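Local coordinates for cellulose binding protein (Clavibacter michiganensis subsp. michiganensis, PDB 4JCW), which probably hydrolyses internal beta-1,4-glucosidic bonds of cellulose as a whole enzyme, of which this expansin-like part binds a chain of glucose units, at residues Arg120-Leu125 against Thr151-Trp156. Sequence-based numbering, arbitrary orientation.
Sequences RWWAGL and TDYGYW. With BGC (beta-D-glucopyranose), chain C; BGC (beta-D-glucopyranose), chain B; BGC (beta-D-glucopyranose), chain D.
Trp122 and Tyr153 meet under a bound glucan. The hydroxyl OH of Tyr153 comes to the edge of the Trp122 ring, near its plane, 4.1 Å from CH2. The two side chains approach from opposite directions, and each ring carries sugar on one face. BGC of chain B stacks on Trp122, its C5 3.6 Å above the ring plane and offset toward the rim. BGC of chain C sits on Tyr153, with C5 over the ring centre. The contacts are CH-pi in kind. BGC of chain D bridges the two: its O3 is 3.4 Å from Trp122 CZ2, and its C2 is 3.4 Å from Tyr153 OH. Aromatic rings set flat along a glucan in this way are characteristic of the polysaccharide-binding surface of expansin C-terminal domains.

The backbones join at one antiparallel hydrogen-bonded pair, Leu125 with Trp156. Leu125 N gives a nearly straight bond to Trp156 O (2.7 Å, 167°). Trp156 N returns one to Leu125 O. Gly124 CA adds a CA-H...O contact to Trp156 O. Tyr155 packs its CD1 against Leu125 C (3.5 Å).

Thr151 shapes the loop. Its OG1 accepts from Tyr153 N, an ST turn, and donates to Tyr155 O. Tyr153 has CG between its backbone N and carbonyl carbon (chi1 60°), which sets the ring over the same OG1, on the face turned from the sugar.

The pair connects strands 124-128 and 156-157 of the antiparallel sheet. Leu125 and Trp156 both pack on Leu148 of strand 144-150, while Leu125 also touches Val114 of strand 111-114.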
loop_
_atom_site.group_PDB
_atom_site.type_symbol
_atom_site.label_atom_id
_atom_site.label_comp_id
_atom_site.label_asym_id
_atom_site.label_seq_id
_atom_site.Cartn_x
_atom_site.Cartn_y
_atom_site.Cartn_z
ATOM N N ARG A 120 -16.785 -3.104 -4.206
ATOM C CA ARG A 120 -17.256 -4.361 -4.773
ATOM C C ARG A 120 -16.412 -4.769 -5.979
ATOM O O ARG A 120 -16.406 -5.931 -6.366
ATOM C CB ARG A 120 -18.723 -4.238 -5.185
ATOM C CG ARG A 120 -18.950 -3.204 -6.285
ATOM C CD ARG A 120 -20.383 -3.218 -6.777
ATOM N NE ARG A 120 -20.770 -4.544 -7.253
ATOM C CZ ARG A 120 -20.682 -4.938 -8.519
ATOM N NH1 ARG A 120 -20.220 -4.106 -9.442
ATOM N NH2 ARG A 120 -21.056 -6.164 -8.859
ATOM N N TRP A 121 -15.694 -3.814 -6.568
ATOM C CA TRP A 121 -14.860 -4.101 -7.736
ATOM C C TRP A 121 -13.539 -4.751 -7.336
ATOM O O TRP A 121 -13.030 -5.626 -8.028
ATOM C CB TRP A 121 -14.581 -2.819 -8.523
ATOM C CG TRP A 121 -15.814 -2.198 -9.081
ATOM C CD1 TRP A 121 -16.478 -1.107 -8.595
ATOM C CD2 TRP A 121 -16.547 -2.638 -10.224
ATOM N NE1 TRP A 121 -17.576 -0.837 -9.374
ATOM C CE2 TRP A 121 -17.642 -1.762 -10.381
ATOM C CE3 TRP A 121 -16.383 -3.684 -11.137
ATOM C CZ2 TRP A 121 -18.568 -1.901 -11.410
ATOM C CZ3 TRP A 121 -17.304 -3.821 -12.159
ATOM C CH2 TRP A 121 -18.383 -2.933 -12.289
ATOM N N TRP A 122 -12.985 -4.305 -6.218
ATOM C CA TRP A 122 -11.739 -4.856 -5.705
ATOM C C TRP A 122 -11.616 -4.490 -4.240
ATOM O O TRP A 122 -11.845 -3.341 -3.860
ATOM C CB TRP A 122 -10.539 -4.279 -6.465
ATOM C CG TRP A 122 -9.222 -4.773 -5.956
ATOM C CD1 TRP A 122 -8.526 -5.857 -6.402
ATOM C CD2 TRP A 122 -8.444 -4.202 -4.890
ATOM N NE1 TRP A 122 -7.361 -5.997 -5.683
ATOM C CE2 TRP A 122 -7.285 -4.994 -4.752
ATOM C CE3 TRP A 122 -8.611 -3.094 -4.049
ATOM C CZ2 TRP A 122 -6.295 -4.711 -3.806
ATOM C CZ3 TRP A 122 -7.623 -2.814 -3.106
ATOM C CH2 TRP A 122 -6.485 -3.626 -2.989
ATOM N N ALA A 123 -11.254 -5.460 -3.405
ATOM C CA ALA A 123 -11.131 -5.182 -1.986
ATOM C C ALA A 123 -9.961 -5.923 -1.362
ATOM O O ALA A 123 -9.570 -7.004 -1.823
ATOM C CB ALA A 123 -12.427 -5.548 -1.261
ATOM N N GLY A 124 -9.396 -5.320 -0.321
ATOM C CA GLY A 124 -8.449 -6.006 0.545
ATOM C C GLY A 124 -9.029 -6.175 1.938
ATOM O O GLY A 124 -9.727 -5.287 2.430
ATOM N N LEU A 125 -8.768 -7.328 2.558
ATOM C CA LEU A 125 -9.115 -7.553 3.966
ATOM C C LEU A 125 -7.873 -7.896 4.795
ATOM O O LEU A 125 -7.032 -8.698 4.380
ATOM C CB LEU A 125 -10.111 -8.701 4.123
ATOM C CG LEU A 125 -11.441 -8.754 3.388
ATOM C CD1 LEU A 125 -12.243 -9.922 3.926
ATOM C CD2 LEU A 125 -12.200 -7.461 3.544
ATOM N N THR A 151 -1.383 -10.972 0.037
ATOM C CA THR A 151 -0.406 -10.011 -0.467
ATOM C C THR A 151 0.832 -10.047 0.413
ATOM O O THR A 151 0.820 -10.661 1.484
ATOM C CB THR A 151 -0.939 -8.577 -0.484
ATOM O OG1 THR A 151 -0.989 -8.054 0.855
ATOM C CG2 THR A 151 -2.312 -8.504 -1.127
ATOM N N ASP A 152 1.899 -9.390 -0.032
ATOM C CA ASP A 152 3.101 -9.303 0.787
ATOM C C ASP A 152 3.075 -8.103 1.741
ATOM O O ASP A 152 4.105 -7.756 2.333
ATOM C CB ASP A 152 4.367 -9.277 -0.080
ATOM C CG ASP A 152 4.433 -8.065 -0.999
ATOM O OD1 ASP A 152 3.682 -7.087 -0.790
ATOM O OD2 ASP A 152 5.256 -8.095 -1.932
ATOM N N TYR A 153 1.912 -7.462 1.876
ATOM C CA TYR A 153 1.793 -6.295 2.769
ATOM C C TYR A 153 0.706 -6.431 3.848
ATOM O O TYR A 153 0.257 -5.439 4.419
ATOM C CB TYR A 153 1.647 -4.986 1.982
ATOM C CG TYR A 153 0.433 -4.926 1.079
ATOM C CD1 TYR A 153 -0.757 -4.339 1.510
ATOM C CD2 TYR A 153 0.475 -5.452 -0.203
ATOM C CE1 TYR A 153 -1.878 -4.287 0.677
ATOM C CE2 TYR A 153 -0.626 -5.378 -1.051
ATOM C CZ TYR A 153 -1.797 -4.808 -0.604
ATOM O OH TYR A 153 -2.880 -4.760 -1.458
ATOM N N GLY A 154 0.277 -7.664 4.113
ATOM C CA GLY A 154 -0.539 -7.927 5.289
ATOM C C GLY A 154 -2.038 -7.951 5.038
ATOM O O GLY A 154 -2.820 -8.037 5.978
ATOM N N TYR A 155 -2.438 -7.870 3.772
ATOM C CA TYR A 155 -3.848 -7.935 3.409
ATOM C C TYR A 155 -4.135 -9.174 2.576
ATOM O O TYR A 155 -3.214 -9.846 2.105
ATOM C CB TYR A 155 -4.259 -6.688 2.613
ATOM C CG TYR A 155 -4.621 -5.509 3.486
ATOM C CD1 TYR A 155 -5.951 -5.206 3.755
ATOM C CD2 TYR A 155 -3.633 -4.702 4.054
ATOM C CE1 TYR A 155 -6.286 -4.131 4.540
ATOM C CE2 TYR A 155 -3.965 -3.617 4.854
ATOM C CZ TYR A 155 -5.296 -3.340 5.090
ATOM O OH TYR A 155 -5.658 -2.282 5.879
ATOM N N TRP A 156 -5.422 -9.469 2.402
ATOM C CA TRP A 156 -5.865 -10.514 1.493
ATOM C C TRP A 156 -6.788 -9.847 0.495
ATOM O O TRP A 156 -7.676 -9.103 0.888
ATOM C CB TRP A 156 -6.631 -11.588 2.258
ATOM C CG TRP A 156 -5.762 -12.352 3.220
ATOM C CD1 TRP A 156 -5.326 -11.939 4.443
ATOM C CD2 TRP A 156 -5.220 -13.662 3.020
ATOM N NE1 TRP A 156 -4.546 -12.910 5.020
ATOM C CE2 TRP A 156 -4.460 -13.977 4.162
ATOM C CE3 TRP A 156 -5.293 -14.591 1.977
ATOM C CZ2 TRP A 156 -3.795 -15.188 4.300
ATOM C CZ3 TRP A 156 -4.632 -15.800 2.115
ATOM C CH2 TRP A 156 -3.892 -16.084 3.270
HETATM C C2 BGC C . 0.563 0.149 0.481
HETATM C C3 BGC C . -0.603 -0.568 -0.182
HETATM C C4 BGC C . -0.105 -1.201 -1.458
HETATM C C5 BGC C . 1.001 -2.151 -1.209
HETATM C C6 BGC C . 1.468 -2.553 -2.616
HETATM C C1 BGC C . 1.631 -0.932 0.754
HETATM O O2 BGC C . 0.178 0.803 1.727
HETATM O O3 BGC C . -1.630 0.396 -0.458
HETATM O O4 BGC C . -1.078 -1.923 -2.200
HETATM O O5 BGC C . 2.061 -1.483 -0.527
HETATM O O6 BGC C . 2.558 -3.451 -2.576
HETATM C C2 BGC B . -7.129 -0.161 -6.805
HETATM C C3 BGC B . -8.255 -0.976 -7.413
HETATM C C4 BGC B . -7.638 -1.842 -8.444
HETATM C C5 BGC B . -6.605 -2.738 -7.770
HETATM C C6 BGC B . -5.868 -3.537 -8.833
HETATM C C1 BGC B . -6.189 -1.117 -6.129
HETATM O O2 BGC B . -7.695 0.686 -5.802
HETATM O O3 BGC B . -9.222 -0.126 -8.040
HETATM O O4 BGC B . -8.694 -2.653 -8.985
HETATM O O5 BGC B . -5.590 -1.957 -7.134
HETATM O O6 BGC B . -6.803 -4.341 -9.550
HETATM C C2 BGC D . -2.488 -2.516 -3.929
HETATM C C3 BGC D . -3.295 -1.951 -5.070
HETATM C C4 BGC D . -4.331 -0.972 -4.507
HETATM C C5 BGC D . -3.607 0.143 -3.778
HETATM C C6 BGC D . -4.664 1.042 -3.108
HETATM C C1 BGC D . -1.833 -1.365 -3.248
HETATM O O2 BGC D . -1.451 -3.378 -4.436
HETATM O O3 BGC D . -3.889 -3.101 -5.661
HETATM O O4 BGC D . -5.195 -0.330 -5.486
HETATM O O5 BGC D . -2.813 -0.435 -2.730
HETATM O O6 BGC D . -5.496 0.319 -2.180
#